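Local coordinates for putative glycosyltransferase (Mannosyltransferase) involved in glycosylating the PBCV-1 major capsid protein (Paramecium bursaria Chlorella virus 1, PDB 2P6W) that is the N-terminal domain of a viral protein that probably acts as a manganese-binding, nucleotide-sugar-using glycosyltransferase in glycosylating the virus major capsid protein, at residues Pro47-Glu52 with Ile137-Arg142; Leu55-Ser60 with Gln154-Glu159. All coordinates share one frame; numbering follows the deposited sequence.

Contact 1: Pro47-Glu52 with Ile137-Arg142; sequences PLETEE and IVWSLR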
ATOM      1  N   PRO A  47      15.483   4.278   7.523  1.00 28.59           N
ATOM      2  CA  PRO A  47      15.959   4.371   6.142  1.00 28.81           C
ATOM      3  C   PRO A  47      17.336   5.013   6.090  1.00 29.17           C
ATOM      4  O   PRO A  47      17.613   5.940   6.861  1.00 28.58           O
ATOM      5  CB  PRO A  47      14.925   5.277   5.468  1.00 28.70           C
ATOM      6  CG  PRO A  47      13.722   5.249   6.371  1.00 29.46           C
ATOM      7  CD  PRO A  47      14.238   5.040   7.739  1.00 28.86           C
ATOM      8  N   LEU A  48      18.188   4.512   5.198  1.00 29.98           N
ATOM      9  CA  LEU A  48      19.499   5.110   4.960  1.00 30.99           C
ATOM     10  C   LEU A  48      19.393   6.379   4.127  1.00 31.43           C
ATOM     11  O   LEU A  48      20.222   7.292   4.270  1.00 30.70           O
ATOM     12  CB  LEU A  48      20.431   4.122   4.256  1.00 31.32           C
ATOM     13  CG  LEU A  48      20.972   2.924   5.041  1.00 34.10           C
ATOM     14  CD1 LEU A  48      21.955   2.173   4.157  1.00 36.32           C
ATOM     15  CD2 LEU A  48      21.644   3.335   6.360  1.00 35.55           C
ATOM     16  N   GLU A  49      18.393   6.417   3.237  1.00 31.66           N
ATOM     17  CA  GLU A  49      18.127   7.583   2.392  1.00 32.52           C
ATOM     18  C   GLU A  49      16.871   8.260   2.922  1.00 32.31           C
ATOM     19  O   GLU A  49      15.776   7.713   2.814  1.00 31.46           O
ATOM     20  CB  GLU A  49      17.947   7.168   0.924  1.00 32.15           C
ATOM     21  CG  GLU A  49      19.197   6.543   0.331  1.00 33.20           C
ATOM     22  CD  GLU A  49      19.009   6.012  -1.074  1.00 34.41           C
ATOM     23  OE1 GLU A  49      18.524   6.762  -1.940  1.00 37.63           O
ATOM     24  OE2 GLU A  49      19.386   4.845  -1.307  1.00 38.13           O
ATOM     25  N   THR A  50      17.037   9.444   3.508  1.00 32.65           N
ATOM     26  CA  THR A  50      15.964  10.071   4.276  1.00 33.53           C
ATOM     27  C   THR A  50      15.260  11.252   3.598  1.00 33.66           C
ATOM     28  O   THR A  50      14.358  11.850   4.196  1.00 34.38           O
ATOM     29  CB  THR A  50      16.470  10.555   5.649  1.00 33.39           C
ATOM     30  OG1 THR A  50      17.648  11.341   5.455  1.00 34.82           O
ATOM     31  CG2 THR A  50      16.779   9.368   6.560  1.00 34.94           C
ATOM     32  N   GLU A  51      15.662  11.589   2.375  1.00 33.48           N
ATOM     33  CA  GLU A  51      14.952  12.622   1.606  1.00 33.63           C
ATOM     34  C   GLU A  51      13.536  12.166   1.229  1.00 32.31           C
ATOM     35  O   GLU A  51      13.274  10.964   1.079  1.00 30.62           O
ATOM     36  CB  GLU A  51      15.730  13.012   0.342  1.00 33.43           C
ATOM     37  CG  GLU A  51      17.017  13.801   0.598  1.00 36.32           C
ATOM     38  CD  GLU A  51      17.774  14.080  -0.690  1.00 37.10           C
ATOM     39  OE1 GLU A  51      17.440  15.066  -1.385  1.00 43.77           O
ATOM     40  OE2 GLU A  51      18.710  13.309  -1.010  1.00 42.78           O
ATOM     41  N   GLU A  52      12.635  13.133   1.071  1.00 30.76           N
ATOM     42  CA  GLU A  52      11.224  12.853   0.791  1.00 31.12           C
ATOM     43  C   GLU A  52      11.023  11.851  -0.355  1.00 28.92           C
ATOM     44  O   GLU A  52      10.267  10.884  -0.211  1.00 29.49           O
ATOM     45  CB  GLU A  52      10.464  14.151   0.503  1.00 30.71           C
ATOM     46  CG  GLU A  52       8.972  13.955   0.220  1.00 33.63           C
ATOM     47  CD  GLU A  52       8.251  15.272  -0.008  1.00 34.21           C
ATOM     48  OE1 GLU A  52       8.015  15.988   0.992  1.00 38.93           O
ATOM     49  OE2 GLU A  52       7.925  15.594  -1.177  1.00 37.69           O
ATOM     50  N   ILE A 137      13.217  -2.440 -10.454  1.00 21.04           N
ATOM     51  CA  ILE A 137      13.448  -1.317 -11.353  1.00 20.86           C
ATOM     52  C   ILE A 137      12.855  -0.021 -10.801  1.00 20.75           C
ATOM     53  O   ILE A 137      13.503   1.030 -10.838  1.00 20.96           O
ATOM     54  CB  ILE A 137      12.906  -1.610 -12.781  1.00 21.50           C
ATOM     55  CG1 ILE A 137      13.633  -2.816 -13.387  1.00 23.26           C
ATOM     56  CG2 ILE A 137      13.079  -0.399 -13.658  1.00 21.79           C
ATOM     57  CD1 ILE A 137      15.113  -2.615 -13.551  1.00 25.28           C
ATOM     58  N   VAL A 138      11.652  -0.100 -10.234  1.00 20.02           N
ATOM     59  CA  VAL A 138      11.027   1.086  -9.655  1.00 19.30           C
ATOM     60  C   VAL A 138      11.955   1.664  -8.595  1.00 19.43           C
ATOM     61  O   VAL A 138      12.229   2.850  -8.595  1.00 20.37           O
ATOM     62  CB  VAL A 138       9.698   0.751  -9.001  1.00 19.81           C
ATOM     63  CG1 VAL A 138       9.149   1.955  -8.200  1.00 20.76           C
ATOM     64  CG2 VAL A 138       8.693   0.335 -10.060  1.00 20.15           C
ATOM     65  N   TRP A 139      12.434   0.812  -7.699  1.00 19.64           N
ATOM     66  CA  TRP A 139      13.389   1.287  -6.688  1.00 20.23           C
ATOM     67  C   TRP A 139      14.630   1.937  -7.318  1.00 21.04           C
ATOM     68  O   TRP A 139      15.067   2.985  -6.852  1.00 21.24           O
ATOM     69  CB  TRP A 139      13.774   0.129  -5.763  1.00 21.85           C
ATOM     70  CG  TRP A 139      14.836   0.448  -4.749  1.00 22.63           C
ATOM     71  CD1 TRP A 139      16.074  -0.121  -4.664  1.00 23.50           C
ATOM     72  CD2 TRP A 139      14.755   1.388  -3.661  1.00 23.99           C
ATOM     73  NE1 TRP A 139      16.774   0.403  -3.600  1.00 26.06           N
ATOM     74  CE2 TRP A 139      15.989   1.331  -2.965  1.00 24.56           C
ATOM     75  CE3 TRP A 139      13.771   2.285  -3.222  1.00 24.84           C
ATOM     76  CZ2 TRP A 139      16.265   2.138  -1.851  1.00 24.57           C
ATOM     77  CZ3 TRP A 139      14.035   3.080  -2.103  1.00 25.21           C
ATOM     78  CH2 TRP A 139      15.276   3.003  -1.430  1.00 24.82           C
ATOM     79  N   SER A 140      15.160   1.331  -8.385  1.00 20.51           N
ATOM     80  CA  SER A 140      16.386   1.827  -9.043  1.00 21.24           C
ATOM     81  C   SER A 140      16.200   3.205  -9.652  1.00 21.20           C
ATOM     82  O   SER A 140      17.190   3.903  -9.906  1.00 22.03           O
ATOM     83  CB  SER A 140      16.851   0.850 -10.125  1.00 20.54           C
ATOM     84  OG  SER A 140      16.081   0.978 -11.317  1.00 22.21           O
ATOM     85  N   LEU A 141      14.948   3.587  -9.912  1.00 20.38           N
ATOM     86  CA  LEU A 141      14.661   4.852 -10.605  1.00 20.81           C
ATOM     87  C   LEU A 141      14.538   6.015  -9.626  1.00 20.98           C
ATOM     88  O   LEU A 141      14.312   7.152 -10.039  1.00 21.74           O
ATOM     89  CB  LEU A 141      13.386   4.739 -11.447  1.00 21.05           C
ATOM     90  CG  LEU A 141      13.509   3.853 -12.682  1.00 20.76           C
ATOM     91  CD1 LEU A 141      12.144   3.623 -13.249  1.00 21.19           C
ATOM     92  CD2 LEU A 141      14.426   4.476 -13.729  1.00 20.48           C
ATOM     93  N   ARG A 142      14.695   5.735  -8.334  1.00 22.59           N
ATOM     94  CA  ARG A 142      14.419   6.746  -7.296  1.00 23.33           C
ATOM     95  C   ARG A 142      15.221   8.014  -7.408  1.00 25.32           C
ATOM     96  O   ARG A 142      14.773   9.066  -6.939  1.00 25.96           O
ATOM     97  CB  ARG A 142      14.588   6.165  -5.889  1.00 23.11           C
ATOM     98  CG  ARG A 142      16.022   5.793  -5.538  1.00 23.18           C
ATOM     99  CD  ARG A 142      16.048   4.982  -4.271  1.00 23.99           C
ATOM    100  NE  ARG A 142      17.399   4.638  -3.827  1.00 23.80           N
ATOM    101  CZ  ARG A 142      18.135   3.643  -4.325  1.00 24.85           C
ATOM    102  NH1 ARG A 142      17.676   2.891  -5.327  1.00 23.44           N
ATOM    103  NH2 ARG A 142      19.346   3.411  -3.826  1.00 25.61           N
TER
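Glu49 meets Arg142 in a side-on salt bridge, the carboxylate facing the guanidinium edge that carries NE and NH2. The main bonds pair each oxygen with one nitrogen: Arg142 NE lies 3.1 Å from Glu49 OE1 in a fairly straight bond (164°), and Arg142 NH2 lies 2.9 Å from Glu49 OE2, on its syn lone pair, with a weak further bond from NE to OE2. The planes of the two groups stand 43° apart, and the side chains cross at about a right angle. Arginine suits the place because its remaining nitrogen is used as well: NH1 donates to Trp139 O at 3.0 Å, from above the carbonyl plane, while Arg142 N reaches the same oxygen from the opposite face. One face of the guanidinium is laid against the Trp139 ring, with NH1 3.1 Å above the indole plane near its rim. A first torsion of 67° sets Arg142 CG between its backbone N and carbonyl carbon. Edge bonds and the indole on a face should fix the group's rotation. This surface contact ties the loop between strand 39-43 and helix 52-57 to the C-terminal end of helix 132-140; Trp139 and Arg142 also pack on Phe57.

Contact 2: Leu55-Ser60 with Gln154-Glu159; sequences LHFRRS and QKTVYE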
ATOM      1  N   LEU A  55      12.128   8.315   0.659  1.00 25.86           N
ATOM      2  CA  LEU A  55      11.173   7.761   1.614  1.00 25.29           C
ATOM      3  C   LEU A  55       9.967   7.160   0.922  1.00 24.99           C
ATOM      4  O   LEU A  55       9.530   6.060   1.265  1.00 25.08           O
ATOM      5  CB  LEU A  55      10.745   8.820   2.655  1.00 25.86           C
ATOM      6  CG  LEU A  55      11.835   9.251   3.647  1.00 26.81           C
ATOM      7  CD1 LEU A  55      11.318  10.397   4.506  1.00 28.23           C
ATOM      8  CD2 LEU A  55      12.357   8.095   4.513  1.00 29.18           C
ATOM      9  N   HIS A  56       9.435   7.873  -0.068  1.00 23.11           N
ATOM     10  CA  HIS A  56       8.271   7.369  -0.787  1.00 23.69           C
ATOM     11  C   HIS A  56       8.620   6.085  -1.557  1.00 23.04           C
ATOM     12  O   HIS A  56       7.839   5.120  -1.566  1.00 23.75           O
ATOM     13  CB  HIS A  56       7.724   8.424  -1.733  1.00 23.44           C
ATOM     14  CG  HIS A  56       6.395   8.060  -2.300  1.00 25.51           C
ATOM     15  ND1 HIS A  56       6.256   7.227  -3.394  1.00 26.41           N
ATOM     16  CD2 HIS A  56       5.140   8.369  -1.894  1.00 27.57           C
ATOM     17  CE1 HIS A  56       4.972   7.069  -3.659  1.00 26.58           C
ATOM     18  NE2 HIS A  56       4.270   7.746  -2.760  1.00 27.54           N
ATOM     19  N   PHE A  57       9.796   6.067  -2.180  1.00 22.70           N
ATOM     20  CA  PHE A  57      10.214   4.917  -2.984  1.00 22.15           C
ATOM     21  C   PHE A  57      10.520   3.687  -2.147  1.00 22.16           C
ATOM     22  O   PHE A  57      10.583   2.583  -2.681  1.00 22.05           O
ATOM     23  CB  PHE A  57      11.447   5.251  -3.810  1.00 21.95           C
ATOM     24  CG  PHE A  57      11.142   5.856  -5.155  1.00 21.50           C
ATOM     25  CD1 PHE A  57      10.913   5.024  -6.258  1.00 21.94           C
ATOM     26  CD2 PHE A  57      11.121   7.243  -5.330  1.00 21.76           C
ATOM     27  CE1 PHE A  57      10.644   5.564  -7.513  1.00 22.53           C
ATOM     28  CE2 PHE A  57      10.850   7.798  -6.597  1.00 19.56           C
ATOM     29  CZ  PHE A  57      10.622   6.939  -7.687  1.00 20.90           C
ATOM     30  N   ARG A  58      10.726   3.880  -0.843  1.00 21.92           N
ATOM     31  CA  ARG A  58      11.183   2.773   0.007  1.00 22.83           C
ATOM     32  C   ARG A  58      10.291   1.523  -0.045  1.00 21.97           C
ATOM     33  O   ARG A  58      10.794   0.408   0.120  1.00 21.88           O
ATOM     34  CB  ARG A  58      11.414   3.212   1.457  1.00 23.15           C
ATOM     35  CG  ARG A  58      12.329   2.243   2.198  1.00 25.73           C
ATOM     36  CD  ARG A  58      12.857   2.806   3.492  1.00 28.24           C
ATOM     37  NE  ARG A  58      14.045   2.064   3.931  1.00 30.96           N
ATOM     38  CZ  ARG A  58      14.163   1.442   5.102  1.00 31.92           C
ATOM     39  NH1 ARG A  58      13.185   1.485   5.988  1.00 30.27           N
ATOM     40  NH2 ARG A  58      15.286   0.800   5.393  1.00 31.86           N
ATOM     41  N   ARG A  59       8.990   1.691  -0.292  1.00 22.19           N
ATOM     42  CA  ARG A  59       8.081   0.542  -0.439  1.00 21.81           C
ATOM     43  C   ARG A  59       8.572  -0.482  -1.489  1.00 22.07           C
ATOM     44  O   ARG A  59       8.358  -1.688  -1.339  1.00 22.65           O
ATOM     45  CB  ARG A  59       6.684   1.023  -0.788  1.00 21.74           C
ATOM     46  CG  ARG A  59       6.597   1.712  -2.116  1.00 21.35           C
ATOM     47  CD  ARG A  59       5.274   2.485  -2.221  1.00 22.71           C
ATOM     48  NE  ARG A  59       5.366   3.689  -1.406  1.00 22.08           N
ATOM     49  CZ  ARG A  59       4.328   4.425  -1.030  1.00 26.73           C
ATOM     50  NH1 ARG A  59       3.102   4.075  -1.393  1.00 24.80           N
ATOM     51  NH2 ARG A  59       4.521   5.506  -0.278  1.00 25.40           N
ATOM     52  N   SER A  60       9.230   0.003  -2.543  1.00 21.46           N
ATOM     53  CA  SER A  60       9.709  -0.876  -3.615  1.00 22.21           C
ATOM     54  C   SER A  60      11.019  -1.580  -3.249  1.00 22.88           C
ATOM     55  O   SER A  60      11.475  -2.494  -3.958  1.00 23.22           O
ATOM     56  CB  SER A  60       9.853  -0.098  -4.926  1.00 22.31           C
ATOM     57  OG  SER A  60       8.595   0.398  -5.340  1.00 23.38           O
ATOM     58  N   GLN A 154       4.635   6.622  -7.069  1.00 20.66           N
ATOM     59  CA  GLN A 154       3.277   6.625  -7.602  1.00 20.15           C
ATOM     60  C   GLN A 154       3.275   7.014  -9.081  1.00 20.22           C
ATOM     61  O   GLN A 154       2.579   6.415  -9.905  1.00 20.27           O
ATOM     62  CB  GLN A 154       2.447   7.605  -6.781  1.00 21.40           C
ATOM     63  CG  GLN A 154       1.002   7.684  -7.163  1.00 20.71           C
ATOM     64  CD  GLN A 154       0.223   8.463  -6.127  1.00 21.43           C
ATOM     65  OE1 GLN A 154      -0.117   7.935  -5.070  1.00 23.29           O
ATOM     66  NE2 GLN A 154      -0.075   9.723  -6.426  1.00 23.52           N
ATOM     67  N   LYS A 155       4.063   8.043  -9.413  1.00 19.89           N
ATOM     68  CA  LYS A 155       4.244   8.458 -10.793  1.00 20.47           C
ATOM     69  C   LYS A 155       5.014   7.401 -11.592  1.00 20.65           C
ATOM     70  O   LYS A 155       4.736   7.164 -12.770  1.00 21.09           O
ATOM     71  CB  LYS A 155       4.982   9.805 -10.835  1.00 21.18           C
ATOM     72  CG  LYS A 155       5.416  10.197 -12.248  1.00 22.08           C
ATOM     73  CD  LYS A 155       5.566  11.714 -12.444  1.00 23.83           C
ATOM     74  CE  LYS A 155       6.529  12.348 -11.455  1.00 24.10           C
ATOM     75  NZ  LYS A 155       6.580  13.828 -11.753  1.00 24.60           N
ATOM     76  N   THR A 156       5.971   6.742 -10.936  1.00 19.89           N
ATOM     77  CA  THR A 156       6.792   5.751 -11.632  1.00 19.60           C
ATOM     78  C   THR A 156       5.946   4.545 -12.024  1.00 19.70           C
ATOM     79  O   THR A 156       6.046   4.030 -13.144  1.00 20.67           O
ATOM     80  CB  THR A 156       7.979   5.326 -10.772  1.00 19.87           C
ATOM     81  OG1 THR A 156       8.684   6.514 -10.373  1.00 19.40           O
ATOM     82  CG2 THR A 156       8.898   4.374 -11.563  1.00 18.42           C
ATOM     83  N   VAL A 157       5.119   4.076 -11.101  1.00 19.52           N
ATOM     84  CA  VAL A 157       4.204   2.999 -11.436  1.00 19.63           C
ATOM     85  C   VAL A 157       3.285   3.400 -12.594  1.00 19.70           C
ATOM     86  O   VAL A 157       3.168   2.677 -13.585  1.00 19.92           O
ATOM     87  CB  VAL A 157       3.393   2.549 -10.185  1.00 19.76           C
ATOM     88  CG1 VAL A 157       2.227   1.634 -10.592  1.00 19.77           C
ATOM     89  CG2 VAL A 157       4.294   1.816  -9.224  1.00 19.04           C
ATOM     90  N   TYR A 158       2.626   4.544 -12.481  1.00 19.58           N
ATOM     91  CA  TYR A 158       1.650   4.920 -13.492  1.00 19.82           C
ATOM     92  C   TYR A 158       2.244   5.251 -14.878  1.00 20.66           C
ATOM     93  O   TYR A 158       1.663   4.880 -15.928  1.00 20.76           O
ATOM     94  CB  TYR A 158       0.768   6.060 -12.979  1.00 20.79           C
ATOM     95  CG  TYR A 158      -0.449   6.289 -13.833  1.00 20.58           C
ATOM     96  CD1 TYR A 158      -1.503   5.375 -13.840  1.00 22.34           C
ATOM     97  CD2 TYR A 158      -0.544   7.426 -14.653  1.00 22.50           C
ATOM     98  CE1 TYR A 158      -2.634   5.596 -14.624  1.00 23.31           C
ATOM     99  CE2 TYR A 158      -1.673   7.651 -15.434  1.00 21.85           C
ATOM    100  CZ  TYR A 158      -2.696   6.732 -15.426  1.00 22.81           C
ATOM    101  OH  TYR A 158      -3.819   6.943 -16.194  1.00 25.23           O
ATOM    102  N   GLU A 159       3.370   5.958 -14.878  1.00 19.99           N
ATOM    103  CA  GLU A 159       3.947   6.515 -16.109  1.00 20.74           C
ATOM    104  C   GLU A 159       5.159   5.778 -16.671  1.00 20.67           C
ATOM    105  O   GLU A 159       5.500   5.971 -17.865  1.00 21.59           O
ATOM    106  CB  GLU A 159       4.296   7.982 -15.907  1.00 20.78           C
ATOM    107  CG  GLU A 159       3.075   8.871 -15.624  1.00 21.32           C
ATOM    108  CD  GLU A 159       3.435  10.332 -15.461  1.00 23.07           C
ATOM    109  OE1 GLU A 159       4.343  10.802 -16.183  1.00 28.28           O
ATOM    110  OE2 GLU A 159       2.823  11.009 -14.598  1.00 21.76           O
TER
HETATM  111  O   HOH W   1       1.695   6.863  -3.002  1.00 34.83           O
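Helix 153-164 passes the junction of helices 52-57 and 59-69, but the backbones stay apart, the nearest CA atoms, of His56 and Gln154, being 8.5 Å from each other. No direct hydrogen bond crosses; two side-chain pairs and one water span the gap. His56 CG stands anti to the backbone N (chi1 -169°) and puts the imidazole beside the other helix, where CE1 comes to 3.5 Å from Gln154 N. A water in the imidazole plane joins the ring to the perpendicular Gln154 amide, 2.7 Å from His56 NE2 and donating to Gln154 OE1 at 3.0 Å; that oxygen also accepts from Thr122 N. Next along the chain, Phe57 presents its ring edge to Thr156, with CZ 3.3 Å from OG1. Phenylalanine suits this buried place, and threonine's hydroxyl can lie beside it because it is bonded to Tyr152 O. Arg59 NE donates to His56 O at 2.9 Å, and a face of the guanidinium meets the imidazole, His56 CE1 lying 3.7 Å above the guanidinium plane, over its centre. Arg59, a UDP-glucose-binding residue, also forms a salt bridge with Asp80, a manganese ligand. His56 is thus well placed to help position Arg59, consistent with a second-shell role.

How the contacts relate
Contacts 1 and 2 lie about 9 Å apart, centre to centre, on the same side of the domain, and they touch. Their segments alternate along the chain: 47-52, 55-60, 137-142, then 154-159. The first two follow strand 39-43 of the six-stranded mixed sheet, while the last two belong to the successive helices 132-140 and 153-164. Phe57 and Ser60 join the pair, packing against Trp139 and Val138 respectively, with Phe57 O 3.2 Å from Trp139 CE3. In this GT-A-type domain the contacts thus connect an outer surface loop to the nucleotide-sugar site: contact 1 lies at the periphery, whereas contact 2 reaches inward to Arg59, near the manganese held by Asp80, Asp82 and His195.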